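Local coordinates for protein putative peptidase (PDB 3CE2) that probably acts as a zinc-dependent oligopeptidase of the M3B family, cleaving a variety of small bioactive peptides, at residues 11-14 / 15-19; 77-80 / 81-85; 93-96 / 97-100; 350-353 / 354-358. One frame throughout, in Å; residues are numbered along the deposited sequence.

Overall arrangement
All four contacts are local, each folding a few residues back on their own neighbours, so none closes a long loop; they follow one another in series, and none nests or crosses. The chain begins with contact 1, a 3-10 turn ahead of helix 33-42. Contact 2 lies within helix 66-96, and contact 3 ends that helix and turns the chain into helix 101-120. Contacts 1 and 3 meet, R15 packing on Q96 and D97, with centres about 13 Å apart. Contact 4, in helix 345-357, packs against helix 394-416, which carries zinc ligands; its centre is about 24 Å from that of contact 1, without touching it.

Contact 1. Residues 11-14 / 15-19; sequences QVRP and RSEIS
A short 3-10 turn, residues 15-17, starts where P14 O accepts a hydrogen bond from E17 N (3.0 Å, N-H...O angle 158°), and the next such step, I18 N to R15 O, follows directly. The turn brings E17 and I18 back beside the incoming loop residues R13 and P14. The side chain of E17, extended beyond CG, brings its carboxylate across the proline ring at a slant, with E17 OE2 3.4 Å from P14 CD and 3.6 Å from R13 CG. Its meeting with R13 is thus through the aliphatic part: R13 NE and E17 OE2 stay 5.8 Å apart, and the pair forms no salt bridge. R15 heads away from the turn, its CG anti to the backbone N (chi1 -179°), and its guanidinium forms a salt bridge with D363 and a hydrogen bond with N367, tying this N-terminal piece to the end of strand 362-363 and the loop that follows. R13 contributes to the same tie through backbone bonding to L368. I18, which also rests on C23 and N367, places its CD1 over one face of the R13 guanidinium, off toward the rim, 3.5 Å from NH2.

Contact 2. Residues 77-80 / 81-85; sequences FSIE and RKLNK
Between F77-E80 and R81-K85 the backbone runs as a continuous stretch of helix 66-96, its i to i+4 ladder including L83 N to I79 O (2.9 Å, angle 167°), R81 N to F77 O and N84 N to E80 O; the link from K82 N to S78 O is weak. The same spacing sets pairs of side chains next to one another. I79 and L83 lie side by side and point the same way, with I79 CG2 4.0 Å from L83 CD1. Because CG2 of I79 is anti to the backbone N, this branch, and not the longer CG1 arm, faces the leucine. E80 and N84 also lie side by side, but their carboxylate and amide planes are 63° apart; the amide of N84 sits nearer the backbone oxygen of E80, N84 CG being 3.2 Å from E80 O. E80 also sends OE1 to the edge of the F77 ring, in its plane. R81 stretches out to a salt bridge with D381, and K82 bends to a hydrogen bond with S42 and a cation-pi contact with F43. Around this part of the helix, I79, E80 and L83 pack on F117 of helix 101-120, with L83 also on H114; I79 leans on W53 and L56 as well, while F77 meets Y151 edge-to-face and H420 with nearly parallel planes.

Contact 3. Residues 93-96 / 97-100; sequences THDQ and DITN
H94 and I98 meet where helix 66-96 gives way to a type I turn, D97 to N100, that leads into helix 101-120: this is a surface contact at the bend between two consecutive helices that pack on each other. D97 N reaches back to H94 O (3.3 Å, angle 144°). The imidazole is carried toward the turn, CG anti to the backbone N (chi1 171°), and I98 O approaches H94 CE1 obliquely, at 3.3 Å. I98 CG2 lies over one face of that ring, toward its rim, and H94 also packs on I104 and L107 of the next helix. The turn is closed by N100 N to D97 O and braced, by rather long bonds, from D97 OD1, which takes T99 OG1 at 3.2 Å, on the syn side, and T99 N weakly, in an Asx turn. D95 is buried, in a salt bridge with R371 and a hydrogen bond with Y375 OH, and Q96 bonds W24. The chemistry implies a polar chain reversal: H94 O takes the N-H of D97 and a weaker CA-H...O contact from I98, D97 OD1 serves T99 within the turn, and N100 OD1, as N-cap, serves G103 N, one of the first-turn N-H groups that lack a helical carbonyl.

Contact 4. Residues 350-353 / 354-358; sequences DTLK and QGLTT
L352 and L356 form the packed side of the last turns of helix 345-357, a helix of the M3 peptidase domain, while the open end lies at T358, which is exposed, with Q354 partly so. The two leucines lie one helical turn apart and cross obliquely, L352 CD1 touching L356 CD1 at 3.9 Å. Their backbones are joined by L356 N to L352 O at 3.0 Å, and G355 N bonds T351 O in the same way. Beyond them L356 meets I400 and T351 meets M408 and Y411, all on helix 394-416, which carries the zinc ligands H402 and H406; L352 is buried against I337 and L341, its side chain about 10 Å from that of H402. The K353 side chain, CG anti to the backbone N (chi1 -165°), runs out along helix 330-340 to a cation-pi contact with Y338. Q354 N makes the straight bond here, to D350 O at 2.7 Å (angle 170°). The helix then ends: T357 N gives K353 O only a weak bond, and T358 departs from helical angles although its N still reaches Q354 O. T357 OG1, set between backbone N and carbonyl carbon (chi1 72°), also bonds K353 O, at 3.0 Å.

Contact 1. Residues 11-14 / 15-19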
ATOM      1  N   GLN A  11     -11.724 -29.061  12.015  1.00 75.02           N
ATOM      2  CA  GLN A  11     -12.354 -29.835  10.902  1.00 70.70           C
ATOM      3  C   GLN A  11     -12.781 -28.902   9.765  1.00 65.88           C
ATOM      4  O   GLN A  11     -13.418 -27.881   9.994  1.00 60.65           O
ATOM      5  CB  GLN A  11     -13.562 -30.655  11.390  1.00 73.92           C
ATOM      6  CG  GLN A  11     -14.904 -29.888  11.385  1.00 74.98           C
ATOM      7  CD  GLN A  11     -16.019 -30.590  10.579  1.00 73.69           C
ATOM      8  OE1 GLN A  11     -15.845 -30.896   9.398  1.00 73.17           O
ATOM      9  NE2 GLN A  11     -17.172 -30.812  11.212  1.00 66.43           N
ATOM     10  N   VAL A  12     -12.439 -29.293   8.542  1.00 60.88           N
ATOM     11  CA  VAL A  12     -12.603 -28.472   7.355  1.00 54.18           C
ATOM     12  C   VAL A  12     -13.963 -28.700   6.694  1.00 55.26           C
ATOM     13  O   VAL A  12     -14.396 -29.835   6.542  1.00 61.05           O
ATOM     14  CB  VAL A  12     -11.456 -28.786   6.354  1.00 53.97           C
ATOM     15  CG1 VAL A  12     -11.561 -27.950   5.090  1.00 47.12           C
ATOM     16  CG2 VAL A  12     -10.085 -28.570   7.020  1.00 48.24           C
ATOM     17  N   ARG A  13     -14.640 -27.622   6.303  1.00 55.30           N
ATOM     18  CA  ARG A  13     -15.965 -27.744   5.686  1.00 52.44           C
ATOM     19  C   ARG A  13     -16.054 -27.098   4.308  1.00 46.84           C
ATOM     20  O   ARG A  13     -15.316 -26.187   3.994  1.00 48.27           O
ATOM     21  CB  ARG A  13     -17.049 -27.179   6.608  1.00 53.90           C
ATOM     22  CG  ARG A  13     -17.865 -28.240   7.323  1.00 59.04           C
ATOM     23  CD  ARG A  13     -17.921 -27.976   8.825  1.00 68.28           C
ATOM     24  NE  ARG A  13     -17.527 -26.603   9.152  1.00 71.47           N
ATOM     25  CZ  ARG A  13     -18.340 -25.686   9.666  1.00 70.61           C
ATOM     26  NH1 ARG A  13     -19.606 -25.996   9.931  1.00 71.89           N
ATOM     27  NH2 ARG A  13     -17.882 -24.464   9.918  1.00 66.45           N
ATOM     28  N   PRO A  14     -16.952 -27.594   3.465  1.00 43.08           N
ATOM     29  CA  PRO A  14     -17.122 -26.886   2.207  1.00 47.61           C
ATOM     30  C   PRO A  14     -18.031 -25.666   2.369  1.00 48.52           C
ATOM     31  O   PRO A  14     -18.824 -25.600   3.316  1.00 45.97           O
ATOM     32  CB  PRO A  14     -17.769 -27.932   1.279  1.00 48.18           C
ATOM     33  CG  PRO A  14     -18.132 -29.139   2.176  1.00 46.54           C
ATOM     34  CD  PRO A  14     -17.809 -28.785   3.591  1.00 44.45           C
ATOM     35  N   ARG A  15     -17.926 -24.725   1.436  1.00 47.08           N
ATOM     36  CA  ARG A  15     -18.722 -23.518   1.522  1.00 54.37           C
ATOM     37  C   ARG A  15     -20.177 -23.825   1.879  1.00 56.13           C
ATOM     38  O   ARG A  15     -20.746 -23.200   2.766  1.00 59.60           O
ATOM     39  CB  ARG A  15     -18.670 -22.713   0.218  1.00 50.58           C
ATOM     40  CG  ARG A  15     -19.473 -21.420   0.284  1.00 48.50           C
ATOM     41  CD  ARG A  15     -18.827 -20.465   1.276  1.00 49.76           C
ATOM     42  NE  ARG A  15     -19.479 -19.158   1.360  1.00 49.77           N
ATOM     43  CZ  ARG A  15     -18.989 -18.105   2.029  1.00 52.20           C
ATOM     44  NH1 ARG A  15     -17.812 -18.177   2.648  1.00 43.73           N
ATOM     45  NH2 ARG A  15     -19.669 -16.962   2.068  1.00 51.73           N
ATOM     46  N   SER A  16     -20.773 -24.794   1.194  1.00 61.27           N
ATOM     47  CA  SER A  16     -22.219 -24.975   1.246  1.00 58.41           C
ATOM     48  C   SER A  16     -22.733 -25.457   2.603  1.00 59.06           C
ATOM     49  O   SER A  16     -23.928 -25.404   2.865  1.00 60.21           O
ATOM     50  CB  SER A  16     -22.690 -25.890   0.119  1.00 55.79           C
ATOM     51  OG  SER A  16     -22.264 -27.218   0.355  1.00 62.32           O
ATOM     52  N   GLU A  17     -21.832 -25.905   3.468  1.00 61.58           N
ATOM     53  CA  GLU A  17     -22.230 -26.333   4.803  1.00 67.73           C
ATOM     54  C   GLU A  17     -21.971 -25.255   5.857  1.00 63.60           C
ATOM     55  O   GLU A  17     -22.132 -25.493   7.049  1.00 65.08           O
ATOM     56  CB  GLU A  17     -21.521 -27.646   5.182  1.00 71.97           C
ATOM     57  CG  GLU A  17     -22.056 -28.900   4.434  1.00 78.59           C
ATOM     58  CD  GLU A  17     -21.180 -30.165   4.625  1.00 81.39           C
ATOM     59  OE1 GLU A  17     -21.402 -31.160   3.875  1.00 81.16           O
ATOM     60  OE2 GLU A  17     -20.281 -30.169   5.519  1.00 80.77           O
ATOM     61  N   ILE A  18     -21.559 -24.070   5.420  1.00 62.82           N
ATOM     62  CA  ILE A  18     -21.217 -22.994   6.349  1.00 59.43           C
ATOM     63  C   ILE A  18     -22.490 -22.231   6.651  1.00 61.50           C
ATOM     64  O   ILE A  18     -23.255 -21.910   5.739  1.00 61.53           O
ATOM     65  CB  ILE A  18     -20.135 -22.034   5.768  1.00 57.01           C
ATOM     66  CG1 ILE A  18     -18.877 -22.818   5.372  1.00 51.27           C
ATOM     67  CG2 ILE A  18     -19.743 -20.964   6.785  1.00 51.08           C
ATOM     68  CD1 ILE A  18     -18.179 -23.475   6.552  1.00 46.55           C
ATOM     69  N   SER A  19     -22.735 -21.971   7.930  1.00 60.10           N
ATOM     70  CA  SER A  19     -23.954 -21.275   8.319  1.00 68.32           C
ATOM     71  C   SER A  19     -23.825 -19.793   7.976  1.00 68.29           C
ATOM     72  O   SER A  19     -22.802 -19.171   8.268  1.00 62.40           O
ATOM     73  CB  SER A  19     -24.267 -21.481   9.805  1.00 73.07           C
ATOM     74  OG  SER A  19     -23.560 -20.556  10.610  1.00 76.02           O
TER

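Contact 2. Residues 77-80 / 81-85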
ATOM      1  N   PHE A  77     -19.349   7.467 -16.206  1.00 50.88           N
ATOM      2  CA  PHE A  77     -19.404   7.187 -14.768  1.00 50.13           C
ATOM      3  C   PHE A  77     -20.568   6.271 -14.417  1.00 49.57           C
ATOM      4  O   PHE A  77     -20.517   5.521 -13.451  1.00 47.49           O
ATOM      5  CB  PHE A  77     -19.483   8.467 -13.934  1.00 43.87           C
ATOM      6  CG  PHE A  77     -18.226   9.289 -13.978  1.00 46.69           C
ATOM      7  CD1 PHE A  77     -16.986   8.680 -14.189  1.00 48.68           C
ATOM      8  CD2 PHE A  77     -18.273  10.666 -13.811  1.00 38.60           C
ATOM      9  CE1 PHE A  77     -15.795   9.439 -14.230  1.00 44.18           C
ATOM     10  CE2 PHE A  77     -17.100  11.431 -13.854  1.00 43.09           C
ATOM     11  CZ  PHE A  77     -15.856  10.811 -14.058  1.00 46.13           C
ATOM     12  N   SER A  78     -21.621   6.336 -15.213  1.00 49.89           N
ATOM     13  CA  SER A  78     -22.830   5.603 -14.917  1.00 51.14           C
ATOM     14  C   SER A  78     -22.614   4.126 -15.223  1.00 54.76           C
ATOM     15  O   SER A  78     -22.976   3.259 -14.429  1.00 54.11           O
ATOM     16  CB  SER A  78     -23.970   6.142 -15.778  1.00 54.46           C
ATOM     17  OG  SER A  78     -25.209   5.837 -15.180  1.00 55.17           O
ATOM     18  N   ILE A  79     -22.036   3.866 -16.395  1.00 52.45           N
ATOM     19  CA  ILE A  79     -21.690   2.527 -16.848  1.00 53.49           C
ATOM     20  C   ILE A  79     -20.670   1.919 -15.897  1.00 57.79           C
ATOM     21  O   ILE A  79     -20.890   0.837 -15.322  1.00 55.11           O
ATOM     22  CB  ILE A  79     -21.107   2.575 -18.282  1.00 51.51           C
ATOM     23  CG1 ILE A  79     -22.230   2.798 -19.305  1.00 49.64           C
ATOM     24  CG2 ILE A  79     -20.346   1.299 -18.610  1.00 54.66           C
ATOM     25  CD1 ILE A  79     -21.736   3.227 -20.652  1.00 43.44           C
ATOM     26  N   GLU A  80     -19.570   2.648 -15.718  1.00 55.70           N
ATOM     27  CA  GLU A  80     -18.478   2.230 -14.857  1.00 54.97           C
ATOM     28  C   GLU A  80     -19.020   1.818 -13.511  1.00 52.45           C
ATOM     29  O   GLU A  80     -18.571   0.835 -12.907  1.00 51.47           O
ATOM     30  CB  GLU A  80     -17.475   3.366 -14.692  1.00 53.42           C
ATOM     31  CG  GLU A  80     -16.346   3.077 -13.741  1.00 62.18           C
ATOM     32  CD  GLU A  80     -15.397   4.264 -13.565  1.00 67.80           C
ATOM     33  OE1 GLU A  80     -15.363   5.155 -14.452  1.00 70.26           O
ATOM     34  OE2 GLU A  80     -14.679   4.299 -12.537  1.00 73.77           O
ATOM     35  N   ARG A  81     -20.007   2.558 -13.039  1.00 48.10           N
ATOM     36  CA  ARG A  81     -20.531   2.287 -11.730  1.00 46.02           C
ATOM     37  C   ARG A  81     -21.205   0.911 -11.696  1.00 52.36           C
ATOM     38  O   ARG A  81     -21.037   0.153 -10.725  1.00 50.08           O
ATOM     39  CB  ARG A  81     -21.490   3.384 -11.347  1.00 50.88           C
ATOM     40  CG  ARG A  81     -22.121   3.229 -10.001  1.00 56.18           C
ATOM     41  CD  ARG A  81     -22.896   4.480  -9.720  1.00 59.48           C
ATOM     42  NE  ARG A  81     -23.784   4.307  -8.584  1.00 59.35           N
ATOM     43  CZ  ARG A  81     -24.411   5.315  -7.997  1.00 53.78           C
ATOM     44  NH1 ARG A  81     -24.226   6.552  -8.444  1.00 46.36           N
ATOM     45  NH2 ARG A  81     -25.206   5.083  -6.965  1.00 49.67           N
ATOM     46  N   LYS A  82     -21.936   0.588 -12.770  1.00 52.02           N
ATOM     47  CA  LYS A  82     -22.690  -0.666 -12.883  1.00 56.76           C
ATOM     48  C   LYS A  82     -21.715  -1.838 -13.047  1.00 55.56           C
ATOM     49  O   LYS A  82     -21.838  -2.842 -12.352  1.00 53.57           O
ATOM     50  CB  LYS A  82     -23.643  -0.599 -14.082  1.00 65.45           C
ATOM     51  CG  LYS A  82     -24.799  -1.613 -14.104  1.00 72.53           C
ATOM     52  CD  LYS A  82     -25.183  -1.946 -15.568  1.00 76.83           C
ATOM     53  CE  LYS A  82     -26.674  -1.682 -15.922  1.00 82.13           C
ATOM     54  NZ  LYS A  82     -27.625  -2.810 -15.653  1.00 80.46           N
ATOM     55  N   LEU A  83     -20.740  -1.687 -13.948  1.00 49.52           N
ATOM     56  CA  LEU A  83     -19.642  -2.638 -14.086  1.00 46.41           C
ATOM     57  C   LEU A  83     -18.988  -2.992 -12.757  1.00 51.57           C
ATOM     58  O   LEU A  83     -18.761  -4.175 -12.482  1.00 58.74           O
ATOM     59  CB  LEU A  83     -18.583  -2.115 -15.049  1.00 40.24           C
ATOM     60  CG  LEU A  83     -19.125  -1.960 -16.466  1.00 40.45           C
ATOM     61  CD1 LEU A  83     -18.039  -1.767 -17.477  1.00 36.58           C
ATOM     62  CD2 LEU A  83     -19.965  -3.158 -16.836  1.00 46.15           C
ATOM     63  N   ASN A  84     -18.687  -1.982 -11.937  1.00 51.31           N
ATOM     64  CA  ASN A  84     -18.039  -2.211 -10.639  1.00 45.01           C
ATOM     65  C   ASN A  84     -18.939  -2.988  -9.689  1.00 47.59           C
ATOM     66  O   ASN A  84     -18.478  -3.870  -8.977  1.00 52.43           O
ATOM     67  CB  ASN A  84     -17.631  -0.892  -9.982  1.00 49.09           C
ATOM     68  CG  ASN A  84     -16.483  -0.211 -10.700  1.00 52.97           C
ATOM     69  OD1 ASN A  84     -16.003  -0.698 -11.726  1.00 51.37           O
ATOM     70  ND2 ASN A  84     -16.044   0.936 -10.172  1.00 50.45           N
ATOM     71  N   LYS A  85     -20.218  -2.642  -9.662  1.00 42.61           N
ATOM     72  CA  LYS A  85     -21.183  -3.360  -8.856  1.00 45.68           C
ATOM     73  C   LYS A  85     -21.165  -4.842  -9.269  1.00 48.32           C
ATOM     74  O   LYS A  85     -21.120  -5.732  -8.431  1.00 47.75           O
ATOM     75  CB  LYS A  85     -22.561  -2.734  -9.078  1.00 49.63           C
ATOM     76  CG  LYS A  85     -23.710  -3.249  -8.243  1.00 54.46           C
ATOM     77  CD  LYS A  85     -24.927  -2.357  -8.518  1.00 62.86           C
ATOM     78  CE  LYS A  85     -26.249  -3.008  -8.104  1.00 70.51           C
ATOM     79  NZ  LYS A  85     -26.474  -3.007  -6.617  1.00 73.35           N
TER

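Contact 3. Residues 93-96 / 97-100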
ATOM      1  N   THR A  93     -18.140 -13.470  -4.741  1.00 51.69           N
ATOM      2  CA  THR A  93     -18.748 -14.804  -4.853  1.00 55.72           C
ATOM      3  C   THR A  93     -17.664 -15.863  -5.102  1.00 50.13           C
ATOM      4  O   THR A  93     -17.587 -16.868  -4.401  1.00 51.62           O
ATOM      5  CB  THR A  93     -19.837 -14.845  -5.981  1.00 59.62           C
ATOM      6  OG1 THR A  93     -20.985 -14.081  -5.572  1.00 63.95           O
ATOM      7  CG2 THR A  93     -20.277 -16.284  -6.288  1.00 49.31           C
ATOM      8  N   HIS A  94     -16.816 -15.587  -6.084  1.00 39.57           N
ATOM      9  CA  HIS A  94     -15.657 -16.388  -6.403  1.00 41.59           C
ATOM     10  C   HIS A  94     -14.754 -16.653  -5.208  1.00 46.72           C
ATOM     11  O   HIS A  94     -14.217 -17.734  -5.067  1.00 53.30           O
ATOM     12  CB  HIS A  94     -14.877 -15.697  -7.521  1.00 45.71           C
ATOM     13  CG  HIS A  94     -13.543 -16.312  -7.813  1.00 54.55           C
ATOM     14  ND1 HIS A  94     -13.403 -17.574  -8.352  1.00 56.65           N
ATOM     15  CD2 HIS A  94     -12.286 -15.822  -7.673  1.00 58.56           C
ATOM     16  CE1 HIS A  94     -12.118 -17.834  -8.527  1.00 56.84           C
ATOM     17  NE2 HIS A  94     -11.418 -16.787  -8.124  1.00 54.67           N
ATOM     18  N   ASP A  95     -14.571 -15.671  -4.339  1.00 50.68           N
ATOM     19  CA  ASP A  95     -13.616 -15.830  -3.259  1.00 46.02           C
ATOM     20  C   ASP A  95     -14.141 -16.714  -2.138  1.00 51.45           C
ATOM     21  O   ASP A  95     -13.372 -17.179  -1.278  1.00 47.97           O
ATOM     22  CB  ASP A  95     -13.188 -14.470  -2.727  1.00 49.46           C
ATOM     23  CG  ASP A  95     -12.194 -13.777  -3.639  1.00 54.05           C
ATOM     24  OD1 ASP A  95     -11.702 -14.428  -4.587  1.00 58.75           O
ATOM     25  OD2 ASP A  95     -11.906 -12.582  -3.410  1.00 54.55           O
ATOM     26  N   GLN A  96     -15.449 -16.950  -2.139  1.00 55.59           N
ATOM     27  CA  GLN A  96     -16.046 -17.861  -1.161  1.00 58.43           C
ATOM     28  C   GLN A  96     -15.575 -19.301  -1.368  1.00 56.61           C
ATOM     29  O   GLN A  96     -15.459 -20.066  -0.403  1.00 55.68           O
ATOM     30  CB  GLN A  96     -17.565 -17.794  -1.237  1.00 56.91           C
ATOM     31  CG  GLN A  96     -18.118 -16.587  -0.540  1.00 53.65           C
ATOM     32  CD  GLN A  96     -19.512 -16.213  -0.997  1.00 47.37           C
ATOM     33  OE1 GLN A  96     -20.063 -15.223  -0.541  1.00 52.68           O
ATOM     34  NE2 GLN A  96     -20.077 -16.986  -1.907  1.00 37.68           N
ATOM     35  N   ASP A  97     -15.299 -19.635  -2.635  1.00 54.95           N
ATOM     36  CA  ASP A  97     -14.868 -20.967  -3.074  1.00 54.39           C
ATOM     37  C   ASP A  97     -14.206 -20.863  -4.453  1.00 46.73           C
ATOM     38  O   ASP A  97     -14.874 -20.784  -5.470  1.00 49.78           O
ATOM     39  CB  ASP A  97     -16.062 -21.928  -3.104  1.00 55.83           C
ATOM     40  CG  ASP A  97     -15.703 -23.311  -3.647  1.00 68.81           C
ATOM     41  OD1 ASP A  97     -14.504 -23.597  -3.929  1.00 68.95           O
ATOM     42  OD2 ASP A  97     -16.651 -24.117  -3.804  1.00 73.94           O
ATOM     43  N   ILE A  98     -12.885 -20.860  -4.493  1.00 47.08           N
ATOM     44  CA  ILE A  98     -12.197 -20.413  -5.703  1.00 47.87           C
ATOM     45  C   ILE A  98     -12.203 -21.433  -6.843  1.00 51.80           C
ATOM     46  O   ILE A  98     -11.837 -21.122  -7.981  1.00 49.19           O
ATOM     47  CB  ILE A  98     -10.785 -19.912  -5.387  1.00 50.48           C
ATOM     48  CG1 ILE A  98      -9.900 -21.061  -4.885  1.00 44.80           C
ATOM     49  CG2 ILE A  98     -10.859 -18.769  -4.342  1.00 44.88           C
ATOM     50  CD1 ILE A  98      -8.439 -20.621  -4.551  1.00 42.25           C
ATOM     51  N   THR A  99     -12.651 -22.645  -6.541  1.00 53.93           N
ATOM     52  CA  THR A  99     -12.703 -23.689  -7.556  1.00 52.45           C
ATOM     53  C   THR A  99     -14.083 -23.829  -8.187  1.00 51.83           C
ATOM     54  O   THR A  99     -14.220 -24.422  -9.246  1.00 51.70           O
ATOM     55  CB  THR A  99     -12.337 -25.047  -6.992  1.00 47.84           C
ATOM     56  OG1 THR A  99     -13.437 -25.524  -6.214  1.00 45.94           O
ATOM     57  CG2 THR A  99     -11.065 -24.966  -6.151  1.00 42.75           C
ATOM     58  N   ASN A 100     -15.106 -23.305  -7.529  1.00 48.40           N
ATOM     59  CA  ASN A 100     -16.424 -23.275  -8.130  1.00 48.79           C
ATOM     60  C   ASN A 100     -16.468 -22.787  -9.581  1.00 53.57           C
ATOM     61  O   ASN A 100     -16.019 -21.675  -9.883  1.00 59.96           O
ATOM     62  CB  ASN A 100     -17.341 -22.415  -7.298  1.00 49.94           C
ATOM     63  CG  ASN A 100     -18.766 -22.552  -7.726  1.00 51.85           C
ATOM     64  OD1 ASN A 100     -19.168 -22.063  -8.788  1.00 52.36           O
ATOM     65  ND2 ASN A 100     -19.542 -23.239  -6.917  1.00 48.28           N
TER

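Contact 4. Residues 350-353 / 354-358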
ATOM      1  N   ASP A 350     -19.140   1.966  17.055  1.00 55.99           N
ATOM      2  CA  ASP A 350     -20.414   1.258  16.896  1.00 57.24           C
ATOM      3  C   ASP A 350     -20.617   0.844  15.462  1.00 53.12           C
ATOM      4  O   ASP A 350     -20.951  -0.293  15.193  1.00 60.08           O
ATOM      5  CB  ASP A 350     -21.613   2.116  17.347  1.00 63.99           C
ATOM      6  CG  ASP A 350     -21.720   2.229  18.861  1.00 69.39           C
ATOM      7  OD1 ASP A 350     -21.263   1.301  19.566  1.00 74.89           O
ATOM      8  OD2 ASP A 350     -22.254   3.247  19.351  1.00 71.97           O
ATOM      9  N   THR A 351     -20.433   1.771  14.533  1.00 46.35           N
ATOM     10  CA  THR A 351     -20.568   1.413  13.127  1.00 48.41           C
ATOM     11  C   THR A 351     -19.729   0.182  12.766  1.00 47.56           C
ATOM     12  O   THR A 351     -20.218  -0.735  12.133  1.00 48.97           O
ATOM     13  CB  THR A 351     -20.242   2.594  12.227  1.00 41.63           C
ATOM     14  OG1 THR A 351     -21.198   3.617  12.491  1.00 43.16           O
ATOM     15  CG2 THR A 351     -20.364   2.217  10.769  1.00 38.05           C
ATOM     16  N   LEU A 352     -18.479   0.158  13.208  1.00 51.44           N
ATOM     17  CA  LEU A 352     -17.594  -0.969  12.945  1.00 53.80           C
ATOM     18  C   LEU A 352     -18.118  -2.220  13.620  1.00 54.31           C
ATOM     19  O   LEU A 352     -18.105  -3.288  13.029  1.00 54.86           O
ATOM     20  CB  LEU A 352     -16.170  -0.683  13.439  1.00 47.35           C
ATOM     21  CG  LEU A 352     -15.156  -1.787  13.177  1.00 44.54           C
ATOM     22  CD1 LEU A 352     -15.266  -2.276  11.736  1.00 44.58           C
ATOM     23  CD2 LEU A 352     -13.745  -1.290  13.444  1.00 42.42           C
ATOM     24  N   LYS A 353     -18.576  -2.086  14.860  1.00 55.92           N
ATOM     25  CA  LYS A 353     -19.088  -3.225  15.576  1.00 53.21           C
ATOM     26  C   LYS A 353     -20.324  -3.761  14.857  1.00 56.97           C
ATOM     27  O   LYS A 353     -20.454  -4.967  14.660  1.00 62.08           O
ATOM     28  CB  LYS A 353     -19.393  -2.871  17.028  1.00 60.31           C
ATOM     29  CG  LYS A 353     -19.597  -4.089  17.956  1.00 63.19           C
ATOM     30  CD  LYS A 353     -20.082  -3.651  19.316  1.00 63.95           C
ATOM     31  CE  LYS A 353     -20.490  -4.814  20.183  1.00 68.31           C
ATOM     32  NZ  LYS A 353     -19.415  -5.174  21.142  1.00 71.52           N
ATOM     33  N   GLN A 354     -21.214  -2.874  14.429  1.00 58.82           N
ATOM     34  CA  GLN A 354     -22.408  -3.300  13.681  1.00 60.50           C
ATOM     35  C   GLN A 354     -22.052  -4.040  12.403  1.00 55.75           C
ATOM     36  O   GLN A 354     -22.706  -5.022  12.049  1.00 55.09           O
ATOM     37  CB  GLN A 354     -23.353  -2.123  13.353  1.00 69.53           C
ATOM     38  CG  GLN A 354     -24.117  -1.550  14.554  1.00 78.26           C
ATOM     39  CD  GLN A 354     -24.401  -2.600  15.640  1.00 83.43           C
ATOM     40  OE1 GLN A 354     -23.836  -2.543  16.733  1.00 84.95           O
ATOM     41  NE2 GLN A 354     -25.263  -3.571  15.330  1.00 84.76           N
ATOM     42  N   GLY A 355     -21.033  -3.555  11.705  1.00 49.36           N
ATOM     43  CA  GLY A 355     -20.569  -4.205  10.474  1.00 56.93           C
ATOM     44  C   GLY A 355     -20.007  -5.608  10.693  1.00 58.97           C
ATOM     45  O   GLY A 355     -20.232  -6.520   9.901  1.00 61.08           O
ATOM     46  N   LEU A 356     -19.285  -5.774  11.790  1.00 57.16           N
ATOM     47  CA  LEU A 356     -18.670  -7.033  12.115  1.00 56.48           C
ATOM     48  C   LEU A 356     -19.660  -8.039  12.676  1.00 61.86           C
ATOM     49  O   LEU A 356     -19.388  -9.237  12.673  1.00 69.80           O
ATOM     50  CB  LEU A 356     -17.546  -6.796  13.126  1.00 53.46           C
ATOM     51  CG  LEU A 356     -16.470  -5.855  12.593  1.00 49.91           C
ATOM     52  CD1 LEU A 356     -15.345  -5.665  13.598  1.00 43.46           C
ATOM     53  CD2 LEU A 356     -15.956  -6.406  11.275  1.00 50.11           C
ATOM     54  N   THR A 357     -20.806  -7.580  13.167  1.00 61.89           N
ATOM     55  CA  THR A 357     -21.702  -8.510  13.855  1.00 64.73           C
ATOM     56  C   THR A 357     -23.163  -8.647  13.369  1.00 67.69           C
ATOM     57  O   THR A 357     -23.729  -9.737  13.460  1.00 73.56           O
ATOM     58  CB  THR A 357     -21.687  -8.291  15.378  1.00 64.92           C
ATOM     59  OG1 THR A 357     -22.374  -7.078  15.696  1.00 68.11           O
ATOM     60  CG2 THR A 357     -20.260  -8.235  15.904  1.00 66.21           C
ATOM     61  N   THR A 358     -23.791  -7.579  12.880  1.00 67.78           N
ATOM     62  CA  THR A 358     -25.193  -7.689  12.434  1.00 59.83           C
ATOM     63  C   THR A 358     -25.431  -7.206  11.001  1.00 61.61           C
ATOM     64  O   THR A 358     -26.447  -7.525  10.414  1.00 67.71           O
ATOM     65  CB  THR A 358     -26.180  -6.935  13.383  1.00 59.81           C
ATOM     66  OG1 THR A 358     -25.795  -5.562  13.486  1.00 63.66           O
ATOM     67  CG2 THR A 358     -26.197  -7.544  14.793  1.00 58.53           C
TER